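Local coordinates for protein SAP-like pentraxin (Limulus polyphemus, PDB 3FLP) that probably acts as a calcium-dependent invertebrate lectin of the pentraxin family, forming doubly stacked heptameric rings that bind two calcium ions per subunit, at residues L28-Q33 against I134-T139; D59-T64 against K130-S135. All coordinates share one frame; numbering follows the deposited sequence.

Interaction 1: residues L28-Q33 against I134-T139; sequences LPAVRQ and ISAGGT
The side chains of Val-31 and Ile-134 run alongside each other from the two backbones. CG2 of Val-31 sits 3.8 Å from both CB and CD1 of Ile-134. Val-31 has chi1 -59°, which puts CG1 beside the backbone N and turns CG2 to the side that meets Ile-134. The isoleucine keeps CG1 anti to its carbonyl carbon and extends to CD1 (chi2 173°), which lays the CB-CG1-CD1 arm against CG2 of the valine. Two backbone bonds join the same residues: Val-31 N to Ile-134 O (3.2 Å) and Ile-134 N to Val-31 O (3.0 Å). They form a single antiparallel, hydrogen-bonded bridge. Next to it, the methyl groups of Ala-30 and Ala-136 meet, CB to CB at 4.0 Å, and Ala-30 CA makes a CA-H...O contact with Ile-134 O. In the pentraxin fold this joins two loops of the beta-sandwich. Residues 28-33 lead into strand 33-42 of one sheet, and residues 134-139 lead into strand 139-142 of the other. At the far end Leu-28 is held through its backbone. Its N gives a hydrogen bond to Gly-138 O (2.8 Å), and its O takes one from Gly-137 N (2.9 Å). CB and CG of Leu-28 lie close to Gly-138 O. Between the two bonded ends, a water accepts from Gly-138 N and lies 2.9 Å from Pro-29 O and 2.8 Å from Ser-135 O.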
ATOM      1  N   LEU A  28      41.089  -4.856 -22.744  1.00 10.10           N
ATOM      2  CA  LEU A  28      40.978  -5.008 -21.303  1.00 10.64           C
ATOM      3  C   LEU A  28      42.092  -4.283 -20.558  1.00 10.82           C
ATOM      4  O   LEU A  28      43.127  -3.945 -21.136  1.00 10.23           O
ATOM      5  CB  LEU A  28      41.013  -6.496 -20.933  1.00 11.77           C
ATOM      6  CG  LEU A  28      39.977  -7.409 -21.590  1.00 13.47           C
ATOM      7  CD1 LEU A  28      40.093  -8.815 -21.017  1.00 13.26           C
ATOM      8  CD2 LEU A  28      38.592  -6.861 -21.346  1.00 12.93           C
ATOM      9  N   PRO A  29      41.873  -4.003 -19.266  1.00 10.76           N
ATOM     10  CA  PRO A  29      42.899  -3.323 -18.472  1.00 10.58           C
ATOM     11  C   PRO A  29      43.820  -4.438 -17.989  1.00 10.76           C
ATOM     12  O   PRO A  29      43.556  -5.613 -18.257  1.00 10.40           O
ATOM     13  CB  PRO A  29      42.098  -2.724 -17.324  1.00 10.50           C
ATOM     14  CG  PRO A  29      41.054  -3.790 -17.079  1.00 10.66           C
ATOM     15  CD  PRO A  29      40.620  -4.148 -18.501  1.00 10.14           C
ATOM     16  N   ALA A  30      44.898  -4.088 -17.298  1.00 10.48           N
ATOM     17  CA  ALA A  30      45.795  -5.105 -16.763  1.00 11.19           C
ATOM     18  C   ALA A  30      45.005  -5.802 -15.656  1.00 11.48           C
ATOM     19  O   ALA A  30      44.276  -5.142 -14.909  1.00 12.12           O
ATOM     20  CB  ALA A  30      47.045  -4.450 -16.177  1.00 10.49           C
ATOM     21  N   VAL A  31      45.123  -7.123 -15.549  1.00 10.84           N
ATOM     22  CA  VAL A  31      44.406  -7.851 -14.499  1.00 11.00           C
ATOM     23  C   VAL A  31      45.292  -8.924 -13.890  1.00 11.66           C
ATOM     24  O   VAL A  31      46.163  -9.478 -14.567  1.00 10.98           O
ATOM     25  CB  VAL A  31      43.127  -8.574 -15.037  1.00 10.67           C
ATOM     26  CG1 VAL A  31      42.157  -7.567 -15.666  1.00  9.18           C
ATOM     27  CG2 VAL A  31      43.519  -9.649 -16.047  1.00  7.84           C
ATOM     28  N   ARG A  32      45.085  -9.213 -12.609  1.00 11.99           N
ATOM     29  CA  ARG A  32      45.850 -10.276 -11.987  1.00 13.59           C
ATOM     30  C   ARG A  32      44.927 -11.448 -11.674  1.00 12.39           C
ATOM     31  O   ARG A  32      45.371 -12.509 -11.245  1.00 11.33           O
ATOM     32  CB  ARG A  32      46.603  -9.793 -10.740  1.00 18.22           C
ATOM     33  CG  ARG A  32      45.874  -8.876  -9.798  1.00 22.88           C
ATOM     34  CD  ARG A  32      46.739  -8.676  -8.549  1.00 26.89           C
ATOM     35  NE  ARG A  32      47.995  -7.969  -8.812  1.00 28.96           N
ATOM     36  CZ  ARG A  32      49.076  -8.051  -8.032  1.00 30.40           C
ATOM     37  NH1 ARG A  32      49.064  -8.820  -6.951  1.00 30.73           N
ATOM     38  NH2 ARG A  32      50.163  -7.348  -8.312  1.00 28.86           N
ATOM     39  N   GLN A  33      43.638 -11.247 -11.939  1.00 11.03           N
ATOM     40  CA  GLN A  33      42.613 -12.264 -11.726  1.00  9.42           C
ATOM     41  C   GLN A  33      41.519 -12.083 -12.773  1.00  8.91           C
ATOM     42  O   GLN A  33      41.289 -10.978 -13.263  1.00  9.65           O
ATOM     43  CB  GLN A  33      41.977 -12.129 -10.340  1.00  8.06           C
ATOM     44  CG  GLN A  33      42.923 -12.302  -9.168  1.00  9.18           C
ATOM     45  CD  GLN A  33      42.224 -12.065  -7.838  1.00  9.82           C
ATOM     46  OE1 GLN A  33      41.580 -11.030  -7.640  1.00 11.47           O
ATOM     47  NE2 GLN A  33      42.352 -13.014  -6.925  1.00  7.22           N
ATOM     48  N   ILE A 134      48.215 -10.394 -16.515  1.00 18.53           N
ATOM     49  CA  ILE A 134      47.931 -10.149 -17.921  1.00 18.02           C
ATOM     50  C   ILE A 134      48.166  -8.665 -18.189  1.00 17.75           C
ATOM     51  O   ILE A 134      47.526  -7.805 -17.584  1.00 16.95           O
ATOM     52  CB  ILE A 134      46.472 -10.538 -18.263  1.00 17.22           C
ATOM     53  CG1 ILE A 134      46.274 -12.034 -17.993  1.00 16.80           C
ATOM     54  CG2 ILE A 134      46.164 -10.208 -19.717  1.00 15.72           C
ATOM     55  CD1 ILE A 134      44.851 -12.502 -18.129  1.00 15.36           C
ATOM     56  N   SER A 135      49.099  -8.369 -19.085  1.00 17.30           N
ATOM     57  CA  SER A 135      49.416  -6.988 -19.405  1.00 18.35           C
ATOM     58  C   SER A 135      48.219  -6.258 -20.011  1.00 17.46           C
ATOM     59  O   SER A 135      47.360  -6.867 -20.650  1.00 17.56           O
ATOM     60  CB  SER A 135      50.623  -6.933 -20.347  1.00 20.38           C
ATOM     61  OG  SER A 135      50.602  -8.020 -21.250  1.00 23.96           O
ATOM     62  N   ALA A 136      48.174  -4.951 -19.785  1.00 15.63           N
ATOM     63  CA  ALA A 136      47.098  -4.096 -20.266  1.00 16.62           C
ATOM     64  C   ALA A 136      46.979  -4.088 -21.781  1.00 16.12           C
ATOM     65  O   ALA A 136      47.971  -4.257 -22.493  1.00 17.19           O
ATOM     66  CB  ALA A 136      47.319  -2.671 -19.768  1.00 16.30           C
ATOM     67  N   GLY A 137      45.760  -3.890 -22.270  1.00 13.97           N
ATOM     68  CA  GLY A 137      45.546  -3.824 -23.706  1.00 12.09           C
ATOM     69  C   GLY A 137      45.158  -5.110 -24.403  1.00 11.16           C
ATOM     70  O   GLY A 137      45.291  -5.215 -25.618  1.00  9.73           O
ATOM     71  N   GLY A 138      44.673  -6.090 -23.648  1.00 11.10           N
ATOM     72  CA  GLY A 138      44.285  -7.353 -24.252  1.00  9.80           C
ATOM     73  C   GLY A 138      43.023  -7.259 -25.093  1.00 10.04           C
ATOM     74  O   GLY A 138      42.025  -6.681 -24.664  1.00 10.29           O
ATOM     75  N   THR A 139      43.074  -7.827 -26.297  1.00  8.52           N
ATOM     76  CA  THR A 139      41.944  -7.835 -27.219  1.00  7.81           C
ATOM     77  C   THR A 139      41.190  -9.146 -27.037  1.00  7.89           C
ATOM     78  O   THR A 139      41.789 -10.222 -27.083  1.00  6.83           O
ATOM     79  CB  THR A 139      42.417  -7.748 -28.702  1.00  8.17           C
ATOM     80  OG1 THR A 139      43.024  -6.473 -28.940  1.00 10.64           O
ATOM     81  CG2 THR A 139      41.249  -7.915 -29.655  1.00  6.51           C
TER
HETATM   82  O   HOH W   1      44.579  -6.978 -20.554  1.00  8.07           O

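Interaction 2: residues D59-T64 against K130-S135. With CA (calcium ion), chain O.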
ATOM      1  N   ASP A  59      49.793 -13.723 -27.991  1.00 13.43           N
ATOM      2  CA  ASP A  59      48.478 -14.032 -28.534  1.00 14.35           C
ATOM      3  C   ASP A  59      47.672 -14.979 -27.644  1.00 13.76           C
ATOM      4  O   ASP A  59      46.457 -15.110 -27.808  1.00 12.02           O
ATOM      5  CB  ASP A  59      48.601 -14.617 -29.955  1.00 14.42           C
ATOM      6  CG  ASP A  59      49.371 -15.937 -30.001  1.00 16.34           C
ATOM      7  OD1 ASP A  59      50.504 -16.005 -29.469  1.00 16.66           O
ATOM      8  OD2 ASP A  59      48.844 -16.909 -30.593  1.00 14.87           O
ATOM      9  N   ASN A  60      48.350 -15.619 -26.694  1.00 11.92           N
ATOM     10  CA  ASN A  60      47.703 -16.567 -25.794  1.00 11.22           C
ATOM     11  C   ASN A  60      47.732 -16.135 -24.323  1.00  9.84           C
ATOM     12  O   ASN A  60      48.153 -16.894 -23.452  1.00  9.30           O
ATOM     13  CB  ASN A  60      48.364 -17.944 -25.957  1.00 11.49           C
ATOM     14  CG  ASN A  60      48.101 -18.568 -27.331  1.00 12.65           C
ATOM     15  OD1 ASN A  60      47.730 -17.873 -28.284  1.00 11.96           O
ATOM     16  ND2 ASN A  60      48.303 -19.882 -27.438  1.00  8.48           N
ATOM     17  N   GLN A  61      47.278 -14.918 -24.050  1.00  9.63           N
ATOM     18  CA  GLN A  61      47.259 -14.403 -22.683  1.00 10.20           C
ATOM     19  C   GLN A  61      46.283 -15.165 -21.788  1.00 10.31           C
ATOM     20  O   GLN A  61      46.613 -15.538 -20.663  1.00 11.59           O
ATOM     21  CB  GLN A  61      46.898 -12.909 -22.690  1.00  9.97           C
ATOM     22  CG  GLN A  61      48.060 -11.992 -23.039  1.00  9.40           C
ATOM     23  CD  GLN A  61      49.016 -11.788 -21.868  1.00 10.46           C
ATOM     24  OE1 GLN A  61      48.957 -12.502 -20.863  1.00 11.42           O
ATOM     25  NE2 GLN A  61      49.902 -10.808 -21.996  1.00 10.73           N
ATOM     26  N   PHE A  62      45.085 -15.408 -22.300  1.00  9.76           N
ATOM     27  CA  PHE A  62      44.063 -16.110 -21.534  1.00  9.13           C
ATOM     28  C   PHE A  62      43.090 -16.739 -22.523  1.00  8.67           C
ATOM     29  O   PHE A  62      42.496 -16.039 -23.339  1.00  7.82           O
ATOM     30  CB  PHE A  62      43.358 -15.103 -20.629  1.00  8.07           C
ATOM     31  CG  PHE A  62      42.425 -15.720 -19.645  1.00  6.44           C
ATOM     32  CD1 PHE A  62      41.147 -16.102 -20.024  1.00  4.76           C
ATOM     33  CD2 PHE A  62      42.818 -15.905 -18.326  1.00  4.90           C
ATOM     34  CE1 PHE A  62      40.270 -16.655 -19.104  1.00  2.89           C
ATOM     35  CE2 PHE A  62      41.949 -16.456 -17.402  1.00  4.02           C
ATOM     36  CZ  PHE A  62      40.674 -16.830 -17.794  1.00  4.43           C
ATOM     37  N   ILE A  63      42.943 -18.058 -22.474  1.00  8.42           N
ATOM     38  CA  ILE A  63      42.040 -18.724 -23.401  1.00  9.04           C
ATOM     39  C   ILE A  63      41.260 -19.846 -22.741  1.00  9.52           C
ATOM     40  O   ILE A  63      41.838 -20.736 -22.109  1.00 10.32           O
ATOM     41  CB  ILE A  63      42.789 -19.329 -24.614  1.00  9.83           C
ATOM     42  CG1 ILE A  63      44.205 -18.754 -24.712  1.00 10.97           C
ATOM     43  CG2 ILE A  63      42.026 -19.018 -25.889  1.00  7.91           C
ATOM     44  CD1 ILE A  63      45.034 -19.383 -25.809  1.00 11.72           C
ATOM     45  N   THR A  64      39.941 -19.800 -22.890  1.00  8.71           N
ATOM     46  CA  THR A  64      39.075 -20.829 -22.329  1.00  8.39           C
ATOM     47  C   THR A  64      38.680 -21.771 -23.456  1.00  8.79           C
ATOM     48  O   THR A  64      38.622 -21.374 -24.616  1.00  9.74           O
ATOM     49  CB  THR A  64      37.781 -20.234 -21.724  1.00  8.45           C
ATOM     50  OG1 THR A  64      37.047 -19.557 -22.753  1.00  5.50           O
ATOM     51  CG2 THR A  64      38.110 -19.263 -20.588  1.00  3.48           C
ATOM     52  N   LYS A 130      50.660 -18.800 -12.187  1.00 13.60           N
ATOM     53  CA  LYS A 130      51.002 -18.279 -10.872  1.00 13.33           C
ATOM     54  C   LYS A 130      51.999 -17.132 -10.980  1.00 14.78           C
ATOM     55  O   LYS A 130      53.048 -17.264 -11.618  1.00 14.92           O
ATOM     56  CB  LYS A 130      51.567 -19.392  -9.990  1.00 11.44           C
ATOM     57  CG  LYS A 130      51.971 -18.921  -8.605  1.00 10.51           C
ATOM     58  CD  LYS A 130      52.183 -20.092  -7.661  1.00 12.17           C
ATOM     59  CE  LYS A 130      52.706 -19.625  -6.313  1.00 10.89           C
ATOM     60  NZ  LYS A 130      52.436 -20.642  -5.255  1.00 14.90           N
ATOM     61  N   GLY A 131      51.656 -16.007 -10.355  1.00 14.68           N
ATOM     62  CA  GLY A 131      52.512 -14.837 -10.390  1.00 14.14           C
ATOM     63  C   GLY A 131      52.372 -14.061 -11.692  1.00 15.53           C
ATOM     64  O   GLY A 131      53.006 -13.025 -11.879  1.00 15.58           O
ATOM     65  N   HIS A 132      51.541 -14.555 -12.602  1.00 15.25           N
ATOM     66  CA  HIS A 132      51.364 -13.871 -13.873  1.00 17.05           C
ATOM     67  C   HIS A 132      50.294 -12.792 -13.824  1.00 17.40           C
ATOM     68  O   HIS A 132      49.242 -12.968 -13.216  1.00 17.33           O
ATOM     69  CB  HIS A 132      50.997 -14.855 -14.987  1.00 14.35           C
ATOM     70  CG  HIS A 132      50.798 -14.200 -16.318  1.00 14.80           C
ATOM     71  ND1 HIS A 132      51.839 -13.663 -17.046  1.00 16.02           N
ATOM     72  CD2 HIS A 132      49.677 -13.972 -17.043  1.00 14.31           C
ATOM     73  CE1 HIS A 132      51.369 -13.133 -18.162  1.00 14.66           C
ATOM     74  NE2 HIS A 132      50.059 -13.308 -18.184  1.00 15.26           N
ATOM     75  N   GLN A 133      50.583 -11.675 -14.476  1.00 18.82           N
ATOM     76  CA  GLN A 133      49.655 -10.561 -14.573  1.00 19.81           C
ATOM     77  C   GLN A 133      49.454 -10.303 -16.057  1.00 19.13           C
ATOM     78  O   GLN A 133      50.412 -10.038 -16.779  1.00 18.48           O
ATOM     79  CB  GLN A 133      50.230  -9.300 -13.934  1.00 21.49           C
ATOM     80  CG  GLN A 133      50.280  -9.326 -12.420  1.00 27.12           C
ATOM     81  CD  GLN A 133      50.758  -8.008 -11.844  1.00 28.55           C
ATOM     82  OE1 GLN A 133      50.259  -6.939 -12.218  1.00 30.46           O
ATOM     83  NE2 GLN A 133      51.725  -8.072 -10.930  1.00 27.91           N
ATOM     84  N   ILE A 134      48.215 -10.394 -16.515  1.00 18.53           N
ATOM     85  CA  ILE A 134      47.931 -10.149 -17.921  1.00 18.02           C
ATOM     86  C   ILE A 134      48.166  -8.665 -18.189  1.00 17.75           C
ATOM     87  O   ILE A 134      47.526  -7.805 -17.584  1.00 16.95           O
ATOM     88  CB  ILE A 134      46.472 -10.538 -18.263  1.00 17.22           C
ATOM     89  CG1 ILE A 134      46.274 -12.034 -17.993  1.00 16.80           C
ATOM     90  CG2 ILE A 134      46.164 -10.208 -19.717  1.00 15.72           C
ATOM     91  CD1 ILE A 134      44.851 -12.502 -18.129  1.00 15.36           C
ATOM     92  N   SER A 135      49.099  -8.369 -19.085  1.00 17.30           N
ATOM     93  CA  SER A 135      49.416  -6.988 -19.405  1.00 18.35           C
ATOM     94  C   SER A 135      48.219  -6.258 -20.011  1.00 17.46           C
ATOM     95  O   SER A 135      47.360  -6.867 -20.650  1.00 17.56           O
ATOM     96  CB  SER A 135      50.623  -6.933 -20.347  1.00 20.38           C
ATOM     97  OG  SER A 135      50.602  -8.020 -21.250  1.00 23.96           O
TER
HETATM   98 CA    CA O 301      47.001 -18.443 -30.436  1.00 11.87          CA
HETATM   99  O   HOH W   2      47.879 -20.619 -30.369  1.00  3.59           O
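His-132 meets Gln-61 first. Its ring NE2 gives a hydrogen bond to Gln-61 OE1, 3.0 Å long with an angle of 155° at the hydrogen. OE1 sits at the edge of the imidazole, almost in its plane, and the donor lies in the amide's carbonyl plane. The amide and ring planes are 33° apart. Gln-61 reaches this position through a bend at chi2 (-78°). Ile-134 follows. Its CG2 lies 3.8 Å from Gln-61 OE1, and the two side chains run antiparallel past one another. CD1 of Ile-134 turns to Phe-62 instead, 3.9 Å from its CB and close to CD2 of the ring. Trp-106 also touches Ile-134. At Ser-135, OG is 3.0 Å from Gln-61 NE2. That nitrogen is hydrogen-bonded to Thr-55 OG1, so both ends of the amide have a hydrogen-bond partner. Gln-61 and Phe-62 both face Cys-53, a classic beta bulge. Just before it, Asp-59 OD2 and Asn-60 OD1 bind a calcium ion at 2.4 Å and 2.3 Å. Glu-145, Gln-146 and Asp-147 complete its protein ligands in the two-calcium site of a pentraxin.

Interactions 1 and 2 share Ile-134 and Ser-135, and their centres lie about 8 Å apart. The loop between strands 120-125 and 139-142 is thus held at two neighbouring places. Interaction 1 is partly buried and ties this loop to another loop, mainly by backbone bonds and apolar side chains, two of them alanines. Interaction 1 also lies near other subunits: Pro-29 packs on Gln-26 of one, and Arg-32 makes a cation-pi contact with Phe-43 of another. Interaction 2 is more buried and touches no other chain. It ties the loop to strand 60-68 through side chains, with one polar bond and apolar packing, close to the calcium ligands.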